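PDB 4EV1: anabena Tic22, which probably acts as a chaperone-like protein of the Tic22-like family in protein transport associated with thylakoids. Local coordinates for residues 10-15 with 82-87; 14-19 with 47-52; 134-139 with 163-168; 140-145 with 181-186. All blocks are in the same frame, centred on the assembly; numbering follows the deposited sequence.

Contact 1: residues 10-15 with 82-87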
loop_
_atom_site.group_PDB
_atom_site.type_symbol
_atom_site.label_atom_id
_atom_site.label_comp_id
_atom_site.label_asym_id
_atom_site.label_seq_id
_atom_site.Cartn_x
_atom_site.Cartn_y
_atom_site.Cartn_z
ATOM N N LYS A 10 5.999 3.999 -10.018
ATOM C CA LYS A 10 4.722 4.509 -9.513
ATOM C C LYS A 10 4.475 3.940 -8.118
ATOM O O LYS A 10 4.151 4.671 -7.192
ATOM C CB LYS A 10 3.557 4.162 -10.453
ATOM C CG LYS A 10 3.544 4.975 -11.786
ATOM C CD LYS A 10 2.272 4.751 -12.533
ATOM C CE LYS A 10 2.259 5.478 -13.856
ATOM N NZ LYS A 10 2.461 6.919 -13.648
ATOM N N LEU A 11 4.628 2.636 -7.990
ATOM C CA LEU A 11 4.466 1.963 -6.695
ATOM C C LEU A 11 5.457 2.451 -5.632
ATOM O O LEU A 11 5.132 2.484 -4.429
ATOM C CB LEU A 11 4.608 0.445 -6.865
ATOM C CG LEU A 11 3.552 -0.253 -7.693
ATOM C CD1 LEU A 11 3.875 -1.765 -7.919
ATOM C CD2 LEU A 11 2.154 -0.051 -7.098
ATOM N N ASP A 12 6.669 2.801 -6.051
ATOM C CA ASP A 12 7.716 3.252 -5.137
ATOM C C ASP A 12 7.397 4.544 -4.364
ATOM O O ASP A 12 8.069 4.857 -3.383
ATOM C CB ASP A 12 9.041 3.466 -5.880
ATOM C CG ASP A 12 9.828 2.180 -6.107
ATOM O OD1 ASP A 12 9.426 1.109 -5.634
ATOM O OD2 ASP A 12 10.892 2.251 -6.763
ATOM N N SER A 13 6.393 5.289 -4.801
ATOM C CA SER A 13 5.930 6.461 -4.037
ATOM C C SER A 13 5.502 6.071 -2.635
ATOM O O SER A 13 5.467 6.896 -1.759
ATOM C CB SER A 13 4.688 7.048 -4.681
ATOM O OG SER A 13 5.014 7.729 -5.855
ATOM N N VAL A 14 5.053 4.824 -2.495
ATOM C CA VAL A 14 4.355 4.365 -1.297
ATOM C C VAL A 14 5.345 3.613 -0.426
ATOM O O VAL A 14 5.883 2.584 -0.856
ATOM C CB VAL A 14 3.189 3.456 -1.684
ATOM C CG1 VAL A 14 2.411 2.992 -0.483
ATOM C CG2 VAL A 14 2.241 4.167 -2.704
ATOM N N PRO A 15 5.586 4.091 0.790
ATOM C CA PRO A 15 6.424 3.293 1.695
ATOM C C PRO A 15 5.625 2.178 2.393
ATOM O O PRO A 15 4.475 2.357 2.751
ATOM C CB PRO A 15 6.936 4.314 2.707
ATOM C CG PRO A 15 5.899 5.323 2.775
ATOM C CD PRO A 15 5.145 5.341 1.424
ATOM N N ALA A 82 11.520 0.973 6.467
ATOM C CA ALA A 82 10.683 1.511 5.398
ATOM C C ALA A 82 11.222 1.043 4.009
ATOM O O ALA A 82 12.413 1.190 3.715
ATOM C CB ALA A 82 10.674 3.028 5.512
ATOM N N VAL A 83 10.375 0.376 3.235
ATOM C CA VAL A 83 10.730 -0.146 1.898
ATOM C C VAL A 83 9.720 0.447 0.856
ATOM O O VAL A 83 8.499 0.414 1.072
ATOM C CB VAL A 83 10.664 -1.708 1.899
ATOM C CG1 VAL A 83 11.123 -2.348 0.514
ATOM C CG2 VAL A 83 11.467 -2.299 3.147
ATOM N N PRO A 84 10.204 0.953 -0.274
ATOM C CA PRO A 84 9.280 1.377 -1.283
ATOM C C PRO A 84 8.442 0.183 -1.802
ATOM O O PRO A 84 8.938 -0.911 -1.973
ATOM C CB PRO A 84 10.186 1.950 -2.397
ATOM C CG PRO A 84 11.552 1.939 -1.902
ATOM C CD PRO A 84 11.612 1.103 -0.694
ATOM N N LEU A 85 7.173 0.405 -2.052
ATOM C CA LEU A 85 6.289 -0.680 -2.487
ATOM C C LEU A 85 6.716 -1.332 -3.784
ATOM O O LEU A 85 6.585 -2.548 -3.914
ATOM C CB LEU A 85 4.854 -0.199 -2.584
ATOM C CG LEU A 85 3.792 -1.155 -3.120
ATOM C CD1 LEU A 85 3.649 -2.418 -2.240
ATOM C CD2 LEU A 85 2.496 -0.370 -3.131
ATOM N N GLY A 86 7.302 -0.557 -4.706
ATOM C CA GLY A 86 7.790 -1.123 -5.973
ATOM C C GLY A 86 8.922 -2.103 -5.846
ATOM O O GLY A 86 9.007 -3.054 -6.619
ATOM N N VAL A 87 9.752 -1.942 -4.814
ATOM C CA VAL A 87 10.803 -2.901 -4.529
ATOM C C VAL A 87 10.223 -4.251 -4.117
ATOM O O VAL A 87 10.660 -5.298 -4.573
ATOM C CB VAL A 87 11.728 -2.377 -3.417
ATOM C CG1 VAL A 87 12.773 -3.414 -3.039
ATOM C CG2 VAL A 87 12.418 -1.060 -3.887
#
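Leu85 packs against Leu11 and Val14 where strand 79-84 passes straight into helix 85-94. Its CB lies 3.3 Å from the carbonyl O of Leu11 and 4.1 Å from Val14 CB. CG stands opposite the backbone N (chi1 176°), and the chain then leads to Leu11, where CD2 of Leu85 meets CD2 of Leu11 at 4.0 Å. The two leucines cross obliquely. Ile16 also touches the side chain of Leu85, and Tyr89 that of Leu11. The backbone of Leu85 takes part as well: its N-H is hydrogen-bonded to Val14 O, with N and O 2.8 Å apart and the bond only moderately straight (148°).

Residues 11-14 form a type I beta turn that leads from helix 4-11 into strand 15-20. This strand pairs antiparallel with strand 79-84. Pro15 and Pro84 are a non-hydrogen-bonded pair, their CA atoms 4.5 Å apart, and neither has an N-H to offer. The hydrogen bond from Leu85 to Val14 lies on one side of the pair, and a backbone hydrogen bond between Val83 and Ile16 on the other. Pro84 is also the N-cap residue of helix 85-94.

Asp12 sits against the first residues of helix 85-94. Its OD1 is 3.4 Å from Pro84 CB, though the exact place of this oxygen is doubtful. A carboxylate near this helix end probably gains from the positive end of the helix dipole. The other oxygen, OD2, forms a salt bridge with Lys8, one helical turn back. Beside the aspartate, Leu11 CB rests 3.6 Å from Gly86 N.

Contact 2: residues 14-19 with 47-52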
loop_
_atom_site.group_PDB
_atom_site.type_symbol
_atom_site.label_atom_id
_atom_site.label_comp_id
_atom_site.label_asym_id
_atom_site.label_seq_id
_atom_site.Cartn_x
_atom_site.Cartn_y
_atom_site.Cartn_z
ATOM N N VAL A 14 5.053 4.824 -2.495
ATOM C CA VAL A 14 4.355 4.365 -1.297
ATOM C C VAL A 14 5.345 3.613 -0.426
ATOM O O VAL A 14 5.883 2.584 -0.856
ATOM C CB VAL A 14 3.189 3.456 -1.684
ATOM C CG1 VAL A 14 2.411 2.992 -0.483
ATOM C CG2 VAL A 14 2.241 4.167 -2.704
ATOM N N PRO A 15 5.586 4.091 0.790
ATOM C CA PRO A 15 6.424 3.293 1.695
ATOM C C PRO A 15 5.625 2.178 2.393
ATOM O O PRO A 15 4.475 2.357 2.751
ATOM C CB PRO A 15 6.936 4.314 2.707
ATOM C CG PRO A 15 5.899 5.323 2.775
ATOM C CD PRO A 15 5.145 5.341 1.424
ATOM N N ILE A 16 6.272 1.034 2.580
ATOM C CA ILE A 16 5.696 -0.084 3.251
ATOM C C ILE A 16 6.583 -0.281 4.460
ATOM O O ILE A 16 7.804 -0.167 4.356
ATOM C CB ILE A 16 5.747 -1.330 2.341
ATOM C CG1 ILE A 16 4.965 -1.061 1.042
ATOM C CG2 ILE A 16 5.240 -2.601 3.097
ATOM C CD1 ILE A 16 3.467 -0.873 1.181
ATOM N N TYR A 17 6.009 -0.571 5.608
ATOM C CA TYR A 17 6.822 -0.742 6.855
ATOM C C TYR A 17 6.940 -2.233 7.249
ATOM O O TYR A 17 5.953 -2.904 7.408
ATOM C CB TYR A 17 6.192 0.110 7.938
ATOM C CG TYR A 17 6.087 1.546 7.501
ATOM C CD1 TYR A 17 7.210 2.349 7.444
ATOM C CD2 TYR A 17 4.889 2.085 7.093
ATOM C CE1 TYR A 17 7.137 3.659 7.026
ATOM C CE2 TYR A 17 4.806 3.414 6.646
ATOM C CZ TYR A 17 5.961 4.194 6.606
ATOM O OH TYR A 17 5.913 5.515 6.193
ATOM N N LEU A 18 8.160 -2.745 7.300
ATOM C CA LEU A 18 8.455 -4.098 7.621
ATOM C C LEU A 18 9.012 -4.140 9.027
ATOM O O LEU A 18 9.616 -3.149 9.484
ATOM C CB LEU A 18 9.478 -4.653 6.653
ATOM C CG LEU A 18 9.037 -4.774 5.187
ATOM C CD1 LEU A 18 10.130 -5.560 4.434
ATOM C CD2 LEU A 18 7.610 -5.433 5.024
ATOM N N VAL A 19 8.703 -5.214 9.738
ATOM C CA VAL A 19 9.340 -5.501 11.018
ATOM C C VAL A 19 10.581 -6.339 10.753
ATOM O O VAL A 19 10.508 -7.486 10.235
ATOM C CB VAL A 19 8.399 -6.197 12.005
ATOM C CG1 VAL A 19 9.175 -6.614 13.290
ATOM C CG2 VAL A 19 7.246 -5.308 12.372
ATOM N N ALA A 47 3.598 -7.100 6.393
ATOM C CA ALA A 47 3.923 -5.737 5.991
ATOM C C ALA A 47 2.801 -4.805 6.475
ATOM O O ALA A 47 1.655 -5.241 6.666
ATOM C CB ALA A 47 4.136 -5.619 4.454
ATOM N N TYR A 48 3.146 -3.543 6.681
ATOM C CA TYR A 48 2.232 -2.544 7.222
ATOM C C TYR A 48 2.206 -1.293 6.367
ATOM O O TYR A 48 3.255 -0.767 5.960
ATOM C CB TYR A 48 2.672 -2.126 8.630
ATOM C CG TYR A 48 2.560 -3.218 9.678
ATOM C CD1 TYR A 48 3.615 -4.126 9.885
ATOM C CD2 TYR A 48 1.439 -3.333 10.477
ATOM C CE1 TYR A 48 3.535 -5.149 10.869
ATOM C CE2 TYR A 48 1.349 -4.357 11.449
ATOM C CZ TYR A 48 2.391 -5.250 11.633
ATOM O OH TYR A 48 2.311 -6.250 12.575
ATOM N N MET A 49 1.005 -0.753 6.206
ATOM C CA MET A 49 0.802 0.538 5.562
ATOM C C MET A 49 1.085 1.652 6.528
ATOM O O MET A 49 1.404 2.777 6.074
ATOM C CB MET A 49 -0.626 0.660 5.054
ATOM C CG MET A 49 -0.957 -0.364 3.934
ATOM S SD MET A 49 0.233 -0.512 2.610
ATOM C CE MET A 49 0.215 1.111 2.006
ATOM N N SER A 50 1.002 1.334 7.842
ATOM C CA SER A 50 1.233 2.327 8.913
ATOM C C SER A 50 2.479 2.007 9.740
ATOM O O SER A 50 2.584 0.932 10.343
ATOM C CB SER A 50 0.030 2.372 9.870
ATOM O OG SER A 50 0.405 2.901 11.134
ATOM N N ARG A 51 3.404 2.959 9.799
ATOM C CA ARG A 51 4.609 2.804 10.606
ATOM C C ARG A 51 4.271 2.635 12.086
ATOM O O ARG A 51 4.852 1.791 12.770
ATOM C CB ARG A 51 5.540 4.003 10.412
ATOM C CG ARG A 51 6.915 3.827 11.036
ATOM C CD ARG A 51 7.930 4.770 10.410
ATOM N NE ARG A 51 8.007 6.042 11.121
ATOM C CZ ARG A 51 8.855 6.294 12.113
ATOM N NH1 ARG A 51 9.704 5.358 12.515
ATOM N NH2 ARG A 51 8.854 7.481 12.703
ATOM N N GLN A 52 3.332 3.440 12.577
ATOM C CA GLN A 52 2.926 3.383 13.981
ATOM C C GLN A 52 2.376 1.993 14.342
ATOM O O GLN A 52 2.666 1.476 15.436
ATOM C CB GLN A 52 1.889 4.478 14.339
ATOM C CG GLN A 52 1.121 4.207 15.681
ATOM C CD GLN A 52 0.574 5.455 16.363
ATOM O OE1 GLN A 52 0.284 5.434 17.561
ATOM N NE2 GLN A 52 0.411 6.531 15.612
HETATM O O HOH W 1 2.462 3.843 3.829
#
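Ala47 CB fits between two side chains of strand 15-20, 3.5 Å from both Ile16 CG2 and Leu18 CD2. The contact with Ile16 is tighter than a usual van der Waals distance. Next to it Met49 folds back on itself through bends at chi2 and chi3 (chi3 -60°). This places its SD 3.6 Å from Ile16 CD1 and its CE 3.8 Å from Val14 CG1.

Tyr17 carries the largest share of the contact. Arg51 CB stands almost exactly over the ring centre of Tyr17, 3.6 Å from the centroid and 3° off the normal, a clear CH-pi contact. The arginine chain then runs by CE1 and carries the guanidinium on past the ring, its plane turned 50° from it. Met49 O lies at the ring edge, near its plane.

Tyr17 and Tyr48 form a single antiparallel hydrogen-bonded pair, Tyr17 N to Tyr48 O 2.8 Å and Tyr48 N to Tyr17 O 3.0 Å. This bridge joins strand 15-20, the partner of strand 79-84, to strand 43-48, which pairs with strands 28-30 and 102-107. Beyond it the chains part. A water takes over there, donating to both Pro15 O and Met49 O at 2.7 Å.

Further out, Tyr17 OH is hydrogen-bonded to Ser215 OG of helix 213-220. Ser50 caps helix 51-63 through the N of Glu53. The tyrosine is thus fixed by backbone, face and hydroxyl together, and the water satisfies two carbonyls that the strand pairing does not reach.

Contact 3: residues 134-139 with 163-168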
loop_
_atom_site.group_PDB
_atom_site.type_symbol
_atom_site.label_atom_id
_atom_site.label_comp_id
_atom_site.label_asym_id
_atom_site.label_seq_id
_atom_site.Cartn_x
_atom_site.Cartn_y
_atom_site.Cartn_z
ATOM N N PRO A 134 -7.169 -0.400 0.582
ATOM C CA PRO A 134 -7.999 0.460 -0.266
ATOM C C PRO A 134 -7.228 1.665 -0.799
ATOM O O PRO A 134 -6.148 2.007 -0.281
ATOM C CB PRO A 134 -9.122 0.930 0.670
ATOM C CG PRO A 134 -8.594 0.764 2.027
ATOM C CD PRO A 134 -7.530 -0.319 2.002
ATOM N N MET A 135 -7.758 2.221 -1.881
ATOM C CA MET A 135 -7.320 3.507 -2.431
ATOM C C MET A 135 -8.575 4.317 -2.812
ATOM O O MET A 135 -9.655 3.758 -3.049
ATOM C CB MET A 135 -6.437 3.293 -3.646
ATOM C CG MET A 135 -5.217 2.403 -3.394
ATOM S SD MET A 135 -4.062 2.382 -4.788
ATOM C CE MET A 135 -3.190 3.865 -4.506
ATOM N N PHE A 136 -8.429 5.627 -2.905
ATOM C CA PHE A 136 -9.567 6.488 -3.065
ATOM C C PHE A 136 -9.299 7.424 -4.197
ATOM O O PHE A 136 -8.245 8.053 -4.219
ATOM C CB PHE A 136 -9.833 7.254 -1.780
ATOM C CG PHE A 136 -9.904 6.365 -0.570
ATOM C CD1 PHE A 136 -8.769 6.084 0.164
ATOM C CD2 PHE A 136 -11.103 5.775 -0.189
ATOM C CE1 PHE A 136 -8.821 5.252 1.272
ATOM C CE2 PHE A 136 -11.164 4.953 0.930
ATOM C CZ PHE A 136 -10.011 4.693 1.659
ATOM N N ALA A 137 -10.260 7.522 -5.131
ATOM C CA ALA A 137 -10.063 8.371 -6.295
ATOM C C ALA A 137 -11.292 9.241 -6.452
ATOM O O ALA A 137 -12.438 8.745 -6.364
ATOM C CB ALA A 137 -9.820 7.518 -7.556
ATOM N N VAL A 138 -11.057 10.532 -6.660
ATOM C CA VAL A 138 -12.146 11.486 -6.806
ATOM C C VAL A 138 -12.648 11.519 -8.240
ATOM O O VAL A 138 -11.857 11.550 -9.172
ATOM C CB VAL A 138 -11.713 12.872 -6.360
ATOM C CG1 VAL A 138 -12.813 13.945 -6.657
ATOM C CG2 VAL A 138 -11.383 12.801 -4.882
ATOM N N ARG A 139 -13.965 11.504 -8.400
ATOM C CA ARG A 139 -14.560 11.526 -9.738
ATOM C C ARG A 139 -15.473 12.703 -9.826
ATOM O O ARG A 139 -16.053 13.114 -8.821
ATOM C CB ARG A 139 -15.378 10.274 -10.001
ATOM C CG ARG A 139 -14.637 8.970 -9.824
ATOM C CD ARG A 139 -15.523 7.824 -10.236
ATOM N NE ARG A 139 -16.544 7.521 -9.243
ATOM C CZ ARG A 139 -17.239 6.385 -9.201
ATOM N NH1 ARG A 139 -17.033 5.425 -10.097
ATOM N NH2 ARG A 139 -18.141 6.206 -8.240
ATOM N N LEU A 163 -4.007 6.743 -0.771
ATOM C CA LEU A 163 -4.056 5.658 0.204
ATOM C C LEU A 163 -4.838 6.091 1.456
ATOM O O LEU A 163 -5.241 5.243 2.282
ATOM C CB LEU A 163 -2.653 5.208 0.585
ATOM C CG LEU A 163 -1.907 4.196 -0.294
ATOM C CD1 LEU A 163 -2.665 2.831 -0.331
ATOM C CD2 LEU A 163 -1.622 4.708 -1.694
ATOM N N SER A 164 -5.074 7.395 1.591
ATOM C CA SER A 164 -5.825 7.901 2.700
ATOM C C SER A 164 -7.096 8.669 2.294
ATOM O O SER A 164 -7.041 9.630 1.538
ATOM C CB SER A 164 -4.924 8.775 3.550
ATOM O OG SER A 164 -5.655 9.132 4.673
ATOM N N LYS A 165 -8.216 8.241 2.833
ATOM C CA LYS A 165 -9.491 8.825 2.497
ATOM C C LYS A 165 -9.579 10.300 2.774
ATOM O O LYS A 165 -10.157 10.991 2.020
ATOM C CB LYS A 165 -10.620 8.087 3.159
ATOM C CG LYS A 165 -11.939 8.463 2.661
ATOM C CD LYS A 165 -12.891 8.220 3.692
ATOM C CE LYS A 165 -13.736 9.408 3.878
ATOM N NZ LYS A 165 -14.915 9.202 3.035
ATOM N N GLN A 166 -8.984 10.756 3.856
ATOM C CA GLN A 166 -8.977 12.179 4.215
ATOM C C GLN A 166 -8.348 13.044 3.131
ATOM O O GLN A 166 -8.819 14.153 2.876
ATOM C CB GLN A 166 -8.284 12.434 5.569
ATOM C CG GLN A 166 -6.785 12.214 5.503
ATOM C CD GLN A 166 -6.110 12.156 6.874
ATOM O OE1 GLN A 166 -5.989 13.188 7.553
ATOM N NE2 GLN A 166 -5.619 10.960 7.257
ATOM N N ASP A 167 -7.316 12.538 2.468
ATOM C CA ASP A 167 -6.703 13.260 1.357
ATOM C C ASP A 167 -7.664 13.318 0.156
ATOM O O ASP A 167 -7.708 14.325 -0.527
ATOM C CB ASP A 167 -5.403 12.605 0.885
ATOM C CG ASP A 167 -4.260 12.799 1.856
ATOM O OD1 ASP A 167 -4.024 13.939 2.330
ATOM O OD2 ASP A 167 -3.607 11.799 2.143
ATOM N N ALA A 168 -8.392 12.235 -0.120
ATOM C CA ALA A 168 -9.411 12.261 -1.196
ATOM C C ALA A 168 -10.560 13.203 -0.823
ATOM O O ALA A 168 -11.083 13.905 -1.700
ATOM C CB ALA A 168 -9.952 10.886 -1.501
HETATM O O HOH W 2 -5.474 2.465 2.378
#
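Strand 134-139 passes the residues leading into helix 165-175 and its first turn without a direct hydrogen bond, the CA atoms of Met135 and Leu163 coming within 4.7 Å. A water spans the gap instead, giving one proton to Pro134 O and one to Leu163 O, each 2.8 Å away.

Phe136 and Leu163 bury the most surface. The ring of Phe136 is set beside its own backbone N (chi1 -51°), under the helix start. Lys165 CB sits over the ring centre of Phe136, 3.7 Å from the centroid and 9° off the normal, a CH-pi contact. The two side chains cross at about a right angle. Leu163 O meets the ring edge in plane, 3.7 Å from Phe136 CE1. At the base of the ring, Phe136 CB touches Ala168 CB at 3.6 Å. Replaced by an alanine, this residue would probably leave Lys165 CB without its ring and open a gap under the helix start.

Met135 and Leu163 run side by side, tightly packed at Met135 CE to Leu163 CD2, 3.3 Å. Val138 CG2 covers Ala168 O at 3.4 Å.

Ser164 is the N-cap residue, and Glu112 of helix 110-121 is hydrogen-bonded to both Ser164 OG and Lys165 N. Leu119 of that helix touches Phe136 too. Ile184 of strand 183-188 reaches both Phe136 and Ala168, while Phe162 of strand 156-162 is hydrogen-bonded to the Phe136 backbone.

Contact 4: residues 140-145 with 181-186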
loop_
_atom_site.group_PDB
_atom_site.type_symbol
_atom_site.label_atom_id
_atom_site.label_comp_id
_atom_site.label_asym_id
_atom_site.label_seq_id
_atom_site.Cartn_x
_atom_site.Cartn_y
_atom_site.Cartn_z
ATOM N N PHE A 140 -15.604 13.241 -11.030
ATOM C CA PHE A 140 -16.559 14.320 -11.290
ATOM C C PHE A 140 -18.013 13.887 -10.965
ATOM O O PHE A 140 -18.826 14.697 -10.488
ATOM C CB PHE A 140 -16.443 14.790 -12.748
ATOM C CG PHE A 140 -15.161 15.535 -13.056
ATOM C CD1 PHE A 140 -14.944 16.813 -12.540
ATOM C CD2 PHE A 140 -14.179 14.968 -13.830
ATOM C CE1 PHE A 140 -13.753 17.491 -12.788
ATOM C CE2 PHE A 140 -12.992 15.646 -14.088
ATOM C CZ PHE A 140 -12.782 16.902 -13.579
ATOM N N ALA A 141 -18.322 12.621 -11.237
ATOM C CA ALA A 141 -19.611 12.016 -10.901
ATOM C C ALA A 141 -19.445 10.510 -11.050
ATOM O O ALA A 141 -18.521 10.075 -11.727
ATOM C CB ALA A 141 -20.740 12.539 -11.836
ATOM N N PRO A 142 -20.320 9.707 -10.416
ATOM C CA PRO A 142 -20.193 8.241 -10.481
ATOM C C PRO A 142 -19.975 7.692 -11.893
ATOM O O PRO A 142 -19.258 6.715 -12.075
ATOM C CB PRO A 142 -21.523 7.742 -9.906
ATOM C CG PRO A 142 -21.961 8.833 -8.971
ATOM C CD PRO A 142 -21.460 10.128 -9.583
ATOM N N ASP A 143 -20.582 8.351 -12.875
ATOM C CA ASP A 143 -20.517 7.953 -14.292
ATOM C C ASP A 143 -19.533 8.803 -15.100
ATOM O O ASP A 143 -19.550 8.782 -16.336
ATOM C CB ASP A 143 -21.920 8.082 -14.914
ATOM C CG ASP A 143 -22.658 9.304 -14.403
ATOM O OD1 ASP A 143 -22.218 10.445 -14.684
ATOM O OD2 ASP A 143 -23.654 9.120 -13.671
ATOM N N GLN A 144 -18.677 9.561 -14.426
ATOM C CA GLN A 144 -17.785 10.478 -15.133
ATOM C C GLN A 144 -16.313 10.191 -14.779
ATOM O O GLN A 144 -16.043 9.238 -14.062
ATOM C CB GLN A 144 -18.249 11.926 -14.891
ATOM C CG GLN A 144 -19.492 12.276 -15.772
ATOM C CD GLN A 144 -20.198 13.579 -15.407
ATOM O OE1 GLN A 144 -19.832 14.272 -14.441
ATOM N NE2 GLN A 144 -21.217 13.925 -16.190
ATOM N N GLY A 145 -15.381 10.969 -15.326
ATOM C CA GLY A 145 -13.954 10.650 -15.264
ATOM C C GLY A 145 -13.296 11.017 -13.950
ATOM O O GLY A 145 -13.918 11.641 -13.086
ATOM N N LYS A 181 -22.257 16.650 -8.050
ATOM C CA LYS A 181 -22.348 15.190 -8.086
ATOM C C LYS A 181 -21.000 14.463 -7.859
ATOM O O LYS A 181 -20.950 13.226 -7.869
ATOM C CB LYS A 181 -22.932 14.751 -9.431
ATOM C CG LYS A 181 -24.429 15.110 -9.596
ATOM C CD LYS A 181 -24.890 15.142 -11.050
ATOM C CE LYS A 181 -25.767 13.947 -11.435
ATOM N NZ LYS A 181 -25.104 12.649 -11.124
ATOM N N ALA A 182 -19.918 15.221 -7.672
ATOM C CA ALA A 182 -18.582 14.611 -7.451
ATOM C C ALA A 182 -18.573 13.620 -6.280
ATOM O O ALA A 182 -19.284 13.786 -5.294
ATOM C CB ALA A 182 -17.513 15.684 -7.260
ATOM N N ASP A 183 -17.783 12.555 -6.407
ATOM C CA ASP A 183 -17.684 11.586 -5.334
ATOM C C ASP A 183 -16.308 10.945 -5.268
ATOM O O ASP A 183 -15.445 11.198 -6.122
ATOM C CB ASP A 183 -18.770 10.519 -5.463
ATOM C CG ASP A 183 -18.470 9.492 -6.522
ATOM O OD1 ASP A 183 -17.635 9.742 -7.411
ATOM O OD2 ASP A 183 -19.084 8.407 -6.478
ATOM N N ILE A 184 -16.126 10.117 -4.246
ATOM C CA ILE A 184 -14.900 9.338 -4.100
ATOM C C ILE A 184 -15.207 7.885 -4.441
ATOM O O ILE A 184 -16.074 7.294 -3.819
ATOM C CB ILE A 184 -14.370 9.404 -2.663
ATOM C CG1 ILE A 184 -14.175 10.860 -2.230
ATOM C CG2 ILE A 184 -13.043 8.603 -2.560
ATOM C CD1 ILE A 184 -13.764 11.036 -0.749
ATOM N N GLN A 185 -14.487 7.313 -5.410
ATOM C CA GLN A 185 -14.546 5.878 -5.692
ATOM C C GLN A 185 -13.573 5.073 -4.822
ATOM O O GLN A 185 -12.393 5.424 -4.676
ATOM C CB GLN A 185 -14.200 5.589 -7.148
ATOM C CG GLN A 185 -14.575 4.195 -7.614
ATOM C CD GLN A 185 -14.090 3.878 -9.013
ATOM O OE1 GLN A 185 -13.269 4.591 -9.577
ATOM N NE2 GLN A 185 -14.606 2.798 -9.588
ATOM N N VAL A 186 -14.086 3.976 -4.268
ATOM C CA VAL A 186 -13.246 3.035 -3.556
ATOM C C VAL A 186 -12.604 2.046 -4.542
ATOM O O VAL A 186 -13.286 1.388 -5.347
ATOM C CB VAL A 186 -14.013 2.294 -2.480
ATOM C CG1 VAL A 186 -13.072 1.339 -1.757
ATOM C CG2 VAL A 186 -14.577 3.295 -1.533
#
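Asp183 reaches from the start of strand 183-188 to Pro142 in the loop after strand 134-139. From CB, its CG takes the crowded position between backbone N and carbonyl carbon (chi1 77°), which carries the carboxylate to the proline. OD1 lies 4.0 Å from Pro142 N and about as far from Ala141 C. OD2, the other tip, is 3.8 Å from Pro142 CG and also forms a salt bridge with Arg139 NH2.

The backbones meet through weak contacts alone. Ala141 CA points its hydrogen at Lys181 O, 3.5 Å away, at a fairly straight 165°. Ala182 CA lies 3.0 Å from Phe140 O, but at a more bent 126°. Ala141 CB and Lys181 CB touch at 3.9 Å. Residues 141-144 form a type I beta turn, closed by Gln144 N to Ala141 O, 2.8 Å.

Without the carboxylate of Asp183, as with an alanine here, Arg139 is likely to lose its charged mate and Pro142 the group packed on one side.

Asp143 OD2 and Lys181 NZ are 4.6 Å apart, too far for a salt bridge. With no conventional hydrogen bond between the segments, the turn is joined to the strand mainly by CA-H...O and van der Waals contacts, and the strong polar tie runs through Arg139.

In the fold
Contacts 1 and 2 share Val14 and Pro15, and their centres are about 10 Å apart. Contacts 3 and 4, about 12 Å apart by centres, meet through the sheet of strands 134-139 and 183-188. Leu163 connects the two groups: its CD2 is 4.0 Å from Val14 CG2, and its CD1 4.1 Å from Met49 CE. Contact 4 is remote, about 15 Å from contact 1 and 13 Å from contact 2 by nearest atoms. Contacts 2 and 3 resemble each other: each has an aromatic ring under the first helical residue and a bridging water. A bound NHE about 4 Å from the Leu85 side chain probably comes from the crystallisation liquor.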